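PDB 2HUN: 336aa long hypothetical dTDP-glucose 4,6-dehydratase from Pyrococcus horikoshii, which probably acts as an NAD-dependent dTDP-glucose 4,6-dehydratase, removing water from dTDP-glucose to give the 4-keto-6-deoxy sugar nucleotide. Local coordinates for residues 13-18 against 80-85; 20-25 against 219-224; 174-179 against 228-233. All coordinates share one frame; numbering follows the deposited sequence.

Overall arrangement
All three contacts lie within the NAD-binding Rossmann-type domain and meet on two helices. Contacts 1 and 2 share helix 14-26 and have centres about 11 Å apart; contacts 2 and 3 share helix 220-233, with centres about 12 Å apart. Contact 1 grips the pyrophosphate of NAD, and the strand of contact 3 runs out to its nicotinamide, although the centres of these two contacts are about 13 Å apart. Contact 2 is the bridge: His-223 CE1 packs 3.3 Å from Cys-178 SG, while His-223 ND1 lies 3.6 Å from Ile-15 CG2. The side chain of Val-224 in contact 2 stays about 9 Å from the cofactor, in a second shell.

Contact 1 (13-18 against 80-85); sequences GFIGSN and VHLAAE. With NAD (nicotinamide-adenine-dinucleotide), chain C.
Ile-15 and Leu-82 cross at about a right angle, meeting through methyl groups, with Ile-15 CG2 3.7 Å from Leu-82 CD2. The other methyl of the leucine, CD1, rests on bare backbone, 3.7 Å from Gly-16 CA, so the helix comes in close here. In Ile-15 the CG1 branch stands anti to the carbonyl carbon (chi1 -58°), which turns CG2 to the leucine and carries CD1 to the nicotinamide, 3.6 Å from NAD C2N. A beta-branched chain thus serves protein and cofactor at once; an alanine here would probably strip the apolar backing from Leu-82 CD2 and leave a gap beside the nicotinamide ring. The setting is the dinucleotide-binding turn of a Rossmann fold, where Gly-13 and Gly-16 fit a GxGxxG pattern and the start of helix 14-26 faces the pyrophosphate. Phe-14 N gives a nearly straight bond (176°) to NAD O2A at 3.1 Å, and Ile-15 N reaches NAD O2N at 3.0 Å. Any CB on Gly-13 would collide with NAD O5B. The Phe-14 ring turns its edge to the carboxamide nitrogen N7N of the cofactor. Across the site, NAD O3D donates to Leu-82 O at 3.1 Å, and the small methyl of Ala-83 lies against the adenine, CB being 3.6 Å from NAD C4A.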
loop_
_atom_site.group_PDB
_atom_site.type_symbol
_atom_site.label_atom_id
_atom_site.label_comp_id
_atom_site.label_asym_id
_atom_site.label_seq_id
_atom_site.Cartn_x
_atom_site.Cartn_y
_atom_site.Cartn_z
ATOM N N GLY A 13 -4.185 -13.852 19.426
ATOM C CA GLY A 13 -5.450 -13.604 18.759
ATOM C C GLY A 13 -6.097 -14.867 18.213
ATOM O O GLY A 13 -5.606 -15.977 18.427
ATOM N N PHE A 14 -7.194 -14.690 17.487
ATOM C CA PHE A 14 -7.952 -15.804 16.913
ATOM C C PHE A 14 -7.128 -16.757 16.048
ATOM O O PHE A 14 -6.918 -17.920 16.407
ATOM C CB PHE A 14 -9.136 -15.231 16.117
ATOM C CG PHE A 14 -9.864 -16.236 15.252
ATOM C CD1 PHE A 14 -10.053 -17.546 15.667
ATOM C CD2 PHE A 14 -10.415 -15.841 14.037
ATOM C CE1 PHE A 14 -10.784 -18.453 14.885
ATOM C CE2 PHE A 14 -11.148 -16.740 13.250
ATOM C CZ PHE A 14 -11.331 -18.048 13.679
ATOM N N ILE A 15 -6.658 -16.270 14.909
ATOM C CA ILE A 15 -5.885 -17.105 13.995
ATOM C C ILE A 15 -4.495 -17.423 14.538
ATOM O O ILE A 15 -3.997 -18.534 14.362
ATOM C CB ILE A 15 -5.760 -16.430 12.609
ATOM C CG1 ILE A 15 -7.160 -16.158 12.050
ATOM C CG2 ILE A 15 -4.972 -17.326 11.652
ATOM C CD1 ILE A 15 -7.176 -15.359 10.756
ATOM N N GLY A 16 -3.875 -16.449 15.202
ATOM C CA GLY A 16 -2.550 -16.666 15.759
ATOM C C GLY A 16 -2.524 -17.836 16.731
ATOM O O GLY A 16 -1.644 -18.692 16.655
ATOM N N SER A 17 -3.491 -17.875 17.647
ATOM C CA SER A 17 -3.573 -18.955 18.628
ATOM C C SER A 17 -3.777 -20.294 17.948
ATOM O O SER A 17 -3.134 -21.278 18.301
ATOM C CB SER A 17 -4.717 -18.706 19.612
ATOM O OG SER A 17 -4.384 -17.654 20.495
ATOM N N ASN A 18 -4.691 -20.343 16.986
ATOM C CA ASN A 18 -4.927 -21.584 16.263
ATOM C C ASN A 18 -3.636 -22.040 15.569
ATOM O O ASN A 18 -3.319 -23.227 15.553
ATOM C CB ASN A 18 -6.035 -21.380 15.225
ATOM C CG ASN A 18 -7.421 -21.599 15.804
ATOM O OD1 ASN A 18 -7.813 -22.727 16.081
ATOM N ND2 ASN A 18 -8.163 -20.518 15.995
ATOM N N VAL A 80 6.090 -15.392 11.354
ATOM C CA VAL A 80 4.728 -15.432 10.831
ATOM C C VAL A 80 4.031 -14.223 11.446
ATOM O O VAL A 80 3.742 -14.205 12.641
ATOM C CB VAL A 80 4.016 -16.735 11.233
ATOM C CG1 VAL A 80 2.571 -16.713 10.754
ATOM C CG2 VAL A 80 4.750 -17.932 10.623
ATOM N N HIS A 81 3.771 -13.216 10.612
ATOM C CA HIS A 81 3.203 -11.901 10.988
ATOM C C HIS A 81 1.651 -11.838 10.983
ATOM O O HIS A 81 1.020 -11.525 9.982
ATOM C CB HIS A 81 3.769 -10.851 10.031
ATOM C CG HIS A 81 3.458 -9.472 10.554
ATOM N ND1 HIS A 81 3.542 -9.135 11.865
ATOM C CD2 HIS A 81 3.063 -8.341 9.830
ATOM C CE1 HIS A 81 3.209 -7.832 11.927
ATOM N NE2 HIS A 81 2.916 -7.330 10.724
ATOM N N LEU A 82 0.997 -12.069 12.119
ATOM C CA LEU A 82 -0.457 -11.978 12.191
ATOM C C LEU A 82 -0.939 -10.716 12.901
ATOM O O LEU A 82 -2.095 -10.323 12.754
ATOM C CB LEU A 82 -1.022 -13.208 12.899
ATOM C CG LEU A 82 -0.835 -14.508 12.116
ATOM C CD1 LEU A 82 -0.296 -15.599 13.033
ATOM C CD2 LEU A 82 -2.152 -14.918 11.498
ATOM N N ALA A 83 -0.053 -10.074 13.658
ATOM C CA ALA A 83 -0.406 -8.870 14.399
ATOM C C ALA A 83 -0.968 -7.730 13.548
ATOM O O ALA A 83 -0.353 -7.300 12.566
ATOM C CB ALA A 83 0.802 -8.378 15.188
ATOM N N ALA A 84 -2.130 -7.226 13.952
ATOM C CA ALA A 84 -2.782 -6.132 13.241
ATOM C C ALA A 84 -4.047 -5.694 13.964
ATOM O O ALA A 84 -4.583 -6.434 14.786
ATOM C CB ALA A 84 -3.146 -6.576 11.816
ATOM N N GLU A 85 -4.497 -4.482 13.655
ATOM C CA GLU A 85 -5.741 -3.918 14.188
ATOM C C GLU A 85 -6.697 -4.172 13.021
ATOM O O GLU A 85 -6.416 -3.750 11.890
ATOM C CB GLU A 85 -5.595 -2.417 14.424
ATOM C CG GLU A 85 -4.849 -2.038 15.703
ATOM C CD GLU A 85 -5.655 -2.341 16.964
ATOM O OE1 GLU A 85 -6.902 -2.411 16.888
ATOM O OE2 GLU A 85 -5.044 -2.494 18.039
HETATM P PA NAD C . -7.465 -10.668 16.224
HETATM O O1A NAD C . -8.021 -9.311 16.342
HETATM O O2A NAD C . -8.190 -11.816 16.839
HETATM O O5B NAD C . -5.999 -10.635 16.873
HETATM C C5B NAD C . -4.977 -9.708 16.477
HETATM C C4B NAD C . -3.830 -9.978 17.460
HETATM O O4B NAD C . -2.697 -9.145 17.148
HETATM C C3B NAD C . -4.248 -9.642 18.920
HETATM O O3B NAD C . -3.839 -10.692 19.812
HETATM C C2B NAD C . -3.582 -8.276 19.166
HETATM O O2B NAD C . -3.286 -7.948 20.523
HETATM C C1B NAD C . -2.334 -8.368 18.286
HETATM N N9A NAD C . -1.821 -7.059 17.825
HETATM C C8A NAD C . -2.482 -6.082 17.178
HETATM N N7A NAD C . -1.651 -5.067 16.945
HETATM C C5A NAD C . -0.456 -5.380 17.436
HETATM C C6A NAD C . 0.806 -4.726 17.500
HETATM N N6A NAD C . 1.024 -3.514 17.009
HETATM N N1A NAD C . 1.863 -5.424 18.131
HETATM C C2A NAD C . 1.654 -6.704 18.665
HETATM N N3A NAD C . 0.464 -7.318 18.606
HETATM C C4A NAD C . -0.560 -6.663 18.001
HETATM O O3 NAD C . -7.500 -10.957 14.662
HETATM P PN NAD C . -7.150 -12.174 13.712
HETATM O O1N NAD C . -8.456 -12.420 13.034
HETATM O O2N NAD C . -6.611 -13.329 14.459
HETATM O O5D NAD C . -6.174 -11.551 12.584
HETATM C C5D NAD C . -4.864 -12.047 12.294
HETATM C C4D NAD C . -4.424 -11.515 10.906
HETATM O O4D NAD C . -5.172 -12.151 9.856
HETATM C C3D NAD C . -4.610 -9.998 10.768
HETATM O O3D NAD C . -3.433 -9.451 10.118
HETATM C C2D NAD C . -5.879 -9.870 9.880
HETATM O O2D NAD C . -5.821 -8.664 9.113
HETATM C C1D NAD C . -5.799 -11.138 9.045
HETATM N N1N NAD C . -7.097 -11.651 8.559
HETATM C C2N NAD C . -8.095 -12.182 9.444
HETATM C C3N NAD C . -9.298 -12.662 8.898
HETATM C C7N NAD C . -10.413 -13.257 9.789
HETATM O O7N NAD C . -11.370 -13.824 9.245
HETATM N N7N NAD C . -10.315 -13.166 11.110
HETATM C C4N NAD C . -9.516 -12.617 7.497
HETATM C C5N NAD C . -8.524 -12.089 6.645
HETATM C C6N NAD C . -7.310 -11.605 7.161
#

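Contact 2 (20-25 against 219-224)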
loop_
_atom_site.group_PDB
_atom_site.type_symbol
_atom_site.label_atom_id
_atom_site.label_comp_id
_atom_site.label_asym_id
_atom_site.label_seq_id
_atom_site.Cartn_x
_atom_site.Cartn_y
_atom_site.Cartn_z
ATOM N N ILE A 20 -0.401 -21.309 16.393
ATOM C CA ILE A 20 0.544 -21.774 17.399
ATOM C C ILE A 20 0.230 -23.180 17.928
ATOM O O ILE A 20 1.119 -24.020 18.009
ATOM C CB ILE A 20 0.622 -20.781 18.581
ATOM C CG1 ILE A 20 1.235 -19.466 18.088
ATOM C CG2 ILE A 20 1.430 -21.392 19.730
ATOM C CD1 ILE A 20 1.313 -18.351 19.130
ATOM N N ARG A 21 -1.026 -23.440 18.280
ATOM C CA ARG A 21 -1.398 -24.762 18.785
ATOM C C ARG A 21 -1.114 -25.823 17.713
ATOM O O ARG A 21 -0.538 -26.881 17.990
ATOM C CB ARG A 21 -2.884 -24.790 19.165
ATOM C CG ARG A 21 -3.311 -26.045 19.932
ATOM C CD ARG A 21 -4.733 -25.905 20.475
ATOM N NE ARG A 21 -4.892 -24.733 21.338
ATOM C CZ ARG A 21 -4.620 -24.714 22.644
ATOM N NH1 ARG A 21 -4.174 -25.804 23.256
ATOM N NH2 ARG A 21 -4.795 -23.597 23.344
ATOM N N TYR A 22 -1.524 -25.526 16.485
ATOM C CA TYR A 22 -1.310 -26.434 15.362
ATOM C C TYR A 22 0.187 -26.702 15.159
ATOM O O TYR A 22 0.630 -27.849 15.099
ATOM C CB TYR A 22 -1.896 -25.817 14.089
ATOM C CG TYR A 22 -1.641 -26.619 12.838
ATOM C CD1 TYR A 22 -2.515 -27.629 12.448
ATOM C CD2 TYR A 22 -0.524 -26.359 12.036
ATOM C CE1 TYR A 22 -2.287 -28.367 11.279
ATOM C CE2 TYR A 22 -0.286 -27.088 10.873
ATOM C CZ TYR A 22 -1.171 -28.088 10.502
ATOM O OH TYR A 22 -0.943 -28.812 9.357
ATOM N N ILE A 23 0.963 -25.633 15.047
ATOM C CA ILE A 23 2.400 -25.753 14.837
ATOM C C ILE A 23 3.122 -26.589 15.893
ATOM O O ILE A 23 3.893 -27.488 15.554
ATOM C CB ILE A 23 3.053 -24.352 14.742
ATOM C CG1 ILE A 23 2.929 -23.832 13.307
ATOM C CG2 ILE A 23 4.500 -24.395 15.209
ATOM C CD1 ILE A 23 3.376 -24.832 12.239
ATOM N N LEU A 24 2.879 -26.299 17.168
ATOM C CA LEU A 24 3.530 -27.046 18.241
ATOM C C LEU A 24 3.061 -28.495 18.281
ATOM O O LEU A 24 3.798 -29.384 18.700
ATOM C CB LEU A 24 3.273 -26.375 19.595
ATOM C CG LEU A 24 3.939 -25.009 19.770
ATOM C CD1 LEU A 24 3.548 -24.400 21.107
ATOM C CD2 LEU A 24 5.447 -25.169 19.671
ATOM N N GLU A 25 1.838 -28.734 17.831
ATOM C CA GLU A 25 1.300 -30.082 17.829
ATOM C C GLU A 25 1.882 -30.919 16.699
ATOM O O GLU A 25 2.206 -32.087 16.893
ATOM C CB GLU A 25 -0.221 -30.032 17.714
ATOM C CG GLU A 25 -0.901 -31.366 17.904
ATOM C CD GLU A 25 -2.391 -31.219 18.131
ATOM O OE1 GLU A 25 -2.779 -30.432 19.026
ATOM O OE2 GLU A 25 -3.171 -31.888 17.419
ATOM N N TYR A 219 -12.326 -22.479 7.018
ATOM C CA TYR A 219 -12.094 -23.018 8.361
ATOM C C TYR A 219 -10.686 -22.600 8.783
ATOM O O TYR A 219 -9.731 -22.781 8.032
ATOM C CB TYR A 219 -12.216 -24.544 8.374
ATOM C CG TYR A 219 -12.162 -25.129 9.775
ATOM C CD1 TYR A 219 -13.061 -24.710 10.759
ATOM C CD2 TYR A 219 -11.188 -26.067 10.128
ATOM C CE1 TYR A 219 -12.988 -25.203 12.060
ATOM C CE2 TYR A 219 -11.108 -26.567 11.426
ATOM C CZ TYR A 219 -12.009 -26.126 12.389
ATOM O OH TYR A 219 -11.912 -26.581 13.681
ATOM N N VAL A 220 -10.559 -22.036 9.980
ATOM C CA VAL A 220 -9.265 -21.551 10.448
ATOM C C VAL A 220 -8.117 -22.553 10.339
ATOM O O VAL A 220 -7.010 -22.180 9.947
ATOM C CB VAL A 220 -9.353 -21.019 11.908
ATOM C CG1 VAL A 220 -9.607 -22.168 12.890
ATOM C CG2 VAL A 220 -8.075 -20.266 12.260
ATOM N N GLU A 221 -8.355 -23.821 10.662
ATOM C CA GLU A 221 -7.269 -24.796 10.561
ATOM C C GLU A 221 -6.757 -24.901 9.115
ATOM O O GLU A 221 -5.559 -25.116 8.890
ATOM C CB GLU A 221 -7.706 -26.181 11.056
ATOM C CG GLU A 221 -6.534 -27.138 11.275
ATOM C CD GLU A 221 -6.977 -28.565 11.545
ATOM O OE1 GLU A 221 -7.824 -28.767 12.438
ATOM O OE2 GLU A 221 -6.480 -29.489 10.865
ATOM N N ASP A 222 -7.661 -24.752 8.144
ATOM C CA ASP A 222 -7.275 -24.811 6.736
ATOM C C ASP A 222 -6.423 -23.595 6.378
ATOM O O ASP A 222 -5.508 -23.691 5.562
ATOM C CB ASP A 222 -8.508 -24.859 5.828
ATOM C CG ASP A 222 -8.960 -26.274 5.536
ATOM O OD1 ASP A 222 -8.093 -27.171 5.443
ATOM O OD2 ASP A 222 -10.181 -26.489 5.380
ATOM N N HIS A 223 -6.741 -22.449 6.973
ATOM C CA HIS A 223 -5.962 -21.243 6.734
ATOM C C HIS A 223 -4.576 -21.539 7.311
ATOM O O HIS A 223 -3.552 -21.305 6.668
ATOM C CB HIS A 223 -6.586 -20.038 7.452
ATOM C CG HIS A 223 -5.809 -18.760 7.295
ATOM N ND1 HIS A 223 -5.896 -17.721 8.200
ATOM C CD2 HIS A 223 -4.945 -18.349 6.334
ATOM C CE1 HIS A 223 -5.117 -16.728 7.805
ATOM N NE2 HIS A 223 -4.529 -17.085 6.674
ATOM N N VAL A 224 -4.561 -22.079 8.526
ATOM C CA VAL A 224 -3.325 -22.428 9.223
ATOM C C VAL A 224 -2.455 -23.364 8.388
ATOM O O VAL A 224 -1.246 -23.163 8.281
ATOM C CB VAL A 224 -3.638 -23.089 10.594
ATOM C CG1 VAL A 224 -2.429 -23.848 11.102
ATOM C CG2 VAL A 224 -4.025 -22.014 11.610
#
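Glu-221 OE2 is held twice, by a salt bridge to Arg-225 NH2 and a hydrogen bond to Tyr-298 OH, while the aliphatic part of the same side chain turns to Tyr-22. Its CG comes obliquely to the ring, 4.2 Å from Tyr-22 CD1. The main weight of the contact falls on Val-224, which slides past the tyrosine in the opposite direction and sets CG1 over one face of the ring. That methyl sits off-centre, above the inner end of the ring, 3.3 Å from Tyr-22 CD2 and 3.4 Å from Tyr-22 CG: a tight fit. Here two helices of the Rossmann-type domain pack together, helix 14-26, which follows the glycine-rich turn, and helix 220-233; between segments 20-25 and 219-224 the closest CA atoms are those of Tyr-22 and Val-224, 7.6 Å apart. In Tyr-22, CG lies anti to the backbone N (chi1 176°), and the long ring reaches along the interface to hydrogen-bond its hydroxyl to Glu-228 OE1. A tyrosine suits the place because its flat face accepts a methyl while its end meets a carboxylate. Next to Val-224, His-223 ND1 bonds to OD1 of the NAD-binding Asn-181.

Contact 3 (174-179 against 228-233). With NAD (nicotinamide-adenine-dinucleotide), chain C.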
loop_
_atom_site.group_PDB
_atom_site.type_symbol
_atom_site.label_atom_id
_atom_site.label_comp_id
_atom_site.label_asym_id
_atom_site.label_seq_id
_atom_site.Cartn_x
_atom_site.Cartn_y
_atom_site.Cartn_z
ATOM N N SER A 174 7.095 -13.929 1.789
ATOM C CA SER A 174 5.890 -14.133 0.987
ATOM C C SER A 174 4.735 -13.454 1.719
ATOM O O SER A 174 4.837 -13.155 2.908
ATOM C CB SER A 174 5.568 -15.618 0.817
ATOM O OG SER A 174 6.549 -16.280 0.047
ATOM N N ILE A 175 3.645 -13.213 0.997
ATOM C CA ILE A 175 2.459 -12.580 1.557
ATOM C C ILE A 175 1.269 -13.506 1.329
ATOM O O ILE A 175 1.157 -14.130 0.272
ATOM C CB ILE A 175 2.144 -11.236 0.849
ATOM C CG1 ILE A 175 3.252 -10.215 1.112
ATOM C CG2 ILE A 175 0.795 -10.699 1.314
ATOM C CD1 ILE A 175 3.135 -8.968 0.242
ATOM N N THR A 176 0.394 -13.610 2.325
ATOM C CA THR A 176 -0.810 -14.419 2.179
ATOM C C THR A 176 -2.038 -13.513 2.326
ATOM O O THR A 176 -2.007 -12.521 3.065
ATOM C CB THR A 176 -0.890 -15.541 3.246
ATOM O OG1 THR A 176 -0.841 -14.967 4.558
ATOM C CG2 THR A 176 0.272 -16.513 3.083
ATOM N N ARG A 177 -3.104 -13.847 1.609
ATOM C CA ARG A 177 -4.354 -13.096 1.682
ATOM C C ARG A 177 -5.480 -14.121 1.732
ATOM O O ARG A 177 -5.667 -14.907 0.796
ATOM C CB ARG A 177 -4.514 -12.172 0.459
ATOM C CG ARG A 177 -3.613 -10.937 0.487
ATOM C CD ARG A 177 -3.635 -10.198 -0.840
ATOM N NE ARG A 177 -2.785 -9.007 -0.845
ATOM C CZ ARG A 177 -2.365 -8.415 -1.963
ATOM N NH1 ARG A 177 -2.719 -8.915 -3.142
ATOM N NH2 ARG A 177 -1.603 -7.329 -1.906
ATOM N N CYS A 178 -6.229 -14.113 2.829
ATOM C CA CYS A 178 -7.307 -15.073 3.009
ATOM C C CYS A 178 -8.669 -14.429 3.229
ATOM O O CYS A 178 -8.774 -13.256 3.596
ATOM C CB CYS A 178 -6.998 -15.967 4.209
ATOM S SG CYS A 178 -7.028 -15.038 5.757
ATOM N N THR A 179 -9.706 -15.232 3.032
ATOM C CA THR A 179 -11.076 -14.785 3.205
ATOM C C THR A 179 -11.454 -14.878 4.681
ATOM O O THR A 179 -10.585 -14.916 5.549
ATOM C CB THR A 179 -12.035 -15.651 2.367
ATOM O OG1 THR A 179 -11.962 -17.008 2.812
ATOM C CG2 THR A 179 -11.641 -15.597 0.901
ATOM N N GLU A 228 1.308 -22.612 6.857
ATOM C CA GLU A 228 2.414 -23.538 7.077
ATOM C C GLU A 228 3.072 -23.869 5.744
ATOM O O GLU A 228 4.298 -23.819 5.608
ATOM C CB GLU A 228 1.914 -24.834 7.728
ATOM C CG GLU A 228 2.962 -25.955 7.770
ATOM C CD GLU A 228 2.461 -27.237 8.425
ATOM O OE1 GLU A 228 1.333 -27.677 8.116
ATOM O OE2 GLU A 228 3.207 -27.817 9.242
ATOM N N LEU A 229 2.239 -24.207 4.763
ATOM C CA LEU A 229 2.702 -24.563 3.434
ATOM C C LEU A 229 3.478 -23.411 2.799
ATOM O O LEU A 229 4.541 -23.619 2.220
ATOM C CB LEU A 229 1.498 -24.938 2.562
ATOM C CG LEU A 229 1.731 -25.924 1.423
ATOM C CD1 LEU A 229 2.462 -27.158 1.941
ATOM C CD2 LEU A 229 0.380 -26.321 0.833
ATOM N N VAL A 230 2.934 -22.201 2.901
ATOM C CA VAL A 230 3.577 -21.017 2.347
ATOM C C VAL A 230 4.912 -20.784 3.065
ATOM O O VAL A 230 5.901 -20.429 2.440
ATOM C CB VAL A 230 2.674 -19.756 2.505
ATOM C CG1 VAL A 230 3.461 -18.493 2.156
ATOM C CG2 VAL A 230 1.461 -19.866 1.590
ATOM N N LEU A 231 4.927 -20.995 4.377
ATOM C CA LEU A 231 6.143 -20.816 5.175
ATOM C C LEU A 231 7.269 -21.733 4.693
ATOM O O LEU A 231 8.378 -21.281 4.432
ATOM C CB LEU A 231 5.857 -21.121 6.649
ATOM C CG LEU A 231 7.064 -21.122 7.599
ATOM C CD1 LEU A 231 7.586 -19.708 7.782
ATOM C CD2 LEU A 231 6.659 -21.724 8.947
ATOM N N LEU A 232 6.967 -23.021 4.567
ATOM C CA LEU A 232 7.961 -24.007 4.154
ATOM C C LEU A 232 8.222 -24.126 2.651
ATOM O O LEU A 232 9.314 -24.507 2.252
ATOM C CB LEU A 232 7.576 -25.394 4.688
ATOM C CG LEU A 232 7.359 -25.587 6.194
ATOM C CD1 LEU A 232 6.792 -26.979 6.437
ATOM C CD2 LEU A 232 8.670 -25.390 6.948
ATOM N N LYS A 233 7.239 -23.813 1.814
ATOM C CA LYS A 233 7.435 -23.957 0.374
ATOM C C LYS A 233 7.153 -22.736 -0.496
ATOM O O LYS A 233 7.444 -22.753 -1.694
ATOM C CB LYS A 233 6.598 -25.131 -0.131
ATOM C CG LYS A 233 6.878 -26.439 0.587
ATOM C CD LYS A 233 5.853 -27.467 0.171
ATOM C CE LYS A 233 5.865 -28.710 1.036
ATOM N NZ LYS A 233 4.746 -29.623 0.639
HETATM P PA NAD C . -7.465 -10.668 16.224
HETATM O O1A NAD C . -8.021 -9.311 16.342
HETATM O O2A NAD C . -8.190 -11.816 16.839
HETATM O O5B NAD C . -5.999 -10.635 16.873
HETATM C C5B NAD C . -4.977 -9.708 16.477
HETATM C C4B NAD C . -3.830 -9.978 17.460
HETATM O O4B NAD C . -2.697 -9.145 17.148
HETATM C C3B NAD C . -4.248 -9.642 18.920
HETATM O O3B NAD C . -3.839 -10.692 19.812
HETATM C C2B NAD C . -3.582 -8.276 19.166
HETATM O O2B NAD C . -3.286 -7.948 20.523
HETATM C C1B NAD C . -2.334 -8.368 18.286
HETATM N N9A NAD C . -1.821 -7.059 17.825
HETATM C C8A NAD C . -2.482 -6.082 17.178
HETATM N N7A NAD C . -1.651 -5.067 16.945
HETATM C C5A NAD C . -0.456 -5.380 17.436
HETATM C C6A NAD C . 0.806 -4.726 17.500
HETATM N N6A NAD C . 1.024 -3.514 17.009
HETATM N N1A NAD C . 1.863 -5.424 18.131
HETATM C C2A NAD C . 1.654 -6.704 18.665
HETATM N N3A NAD C . 0.464 -7.318 18.606
HETATM C C4A NAD C . -0.560 -6.663 18.001
HETATM O O3 NAD C . -7.500 -10.957 14.662
HETATM P PN NAD C . -7.150 -12.174 13.712
HETATM O O1N NAD C . -8.456 -12.420 13.034
HETATM O O2N NAD C . -6.611 -13.329 14.459
HETATM O O5D NAD C . -6.174 -11.551 12.584
HETATM C C5D NAD C . -4.864 -12.047 12.294
HETATM C C4D NAD C . -4.424 -11.515 10.906
HETATM O O4D NAD C . -5.172 -12.151 9.856
HETATM C C3D NAD C . -4.610 -9.998 10.768
HETATM O O3D NAD C . -3.433 -9.451 10.118
HETATM C C2D NAD C . -5.879 -9.870 9.880
HETATM O O2D NAD C . -5.821 -8.664 9.113
HETATM C C1D NAD C . -5.799 -11.138 9.045
HETATM N N1N NAD C . -7.097 -11.651 8.559
HETATM C C2N NAD C . -8.095 -12.182 9.444
HETATM C C3N NAD C . -9.298 -12.662 8.898
HETATM C C7N NAD C . -10.413 -13.257 9.789
HETATM O O7N NAD C . -11.370 -13.824 9.245
HETATM N N7N NAD C . -10.315 -13.166 11.110
HETATM C C4N NAD C . -9.516 -12.617 7.497
HETATM C C5N NAD C . -8.524 -12.089 6.645
HETATM C C6N NAD C . -7.310 -11.605 7.161
#
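Val-230 carries the helix side of this contact, fitting its two methyls against Ser-174 and Thr-176 on strand 172-182. Helix segment 228-233 begins with Glu-228, whose OE2 is hydrogen-bonded to His-27 NE2. At Val-230, CG1 lies 3.8 Å from Ser-174 CB, and both CG1 and CG2 lie 3.9 Å from Thr-176 CG2, across the fork of the valine. Thr-176 OG1, lying between the backbone N and the carbonyl carbon (chi1 57°), makes a weak hydrogen bond to His-124 O, leaving CG2 anti to that carbon, facing the valine; a threonine thus offers an apolar group and satisfies its hydroxyl within the sheet. Helix 220-233 is the connection of a beta-alpha-beta crossover, leading from strand 215-219 to strand 239-242, both parallel to 172-182. Leu-231 turns to the next strand, touching Val-123, and Arg-121 binds the carbonyls of both Val-230 and Leu-231 and also Ser-174 OG, which bonds to Glu-235 O too. With Leu-232 and Lys-233 the helix comes to the surface, closing with a 2.7 Å bond from Lys-233 N to Leu-229 O. Farther along the strand Cys-178 SG lies 3.4 Å from NAD C5N and Thr-179 O 3.2 Å from NAD C4N.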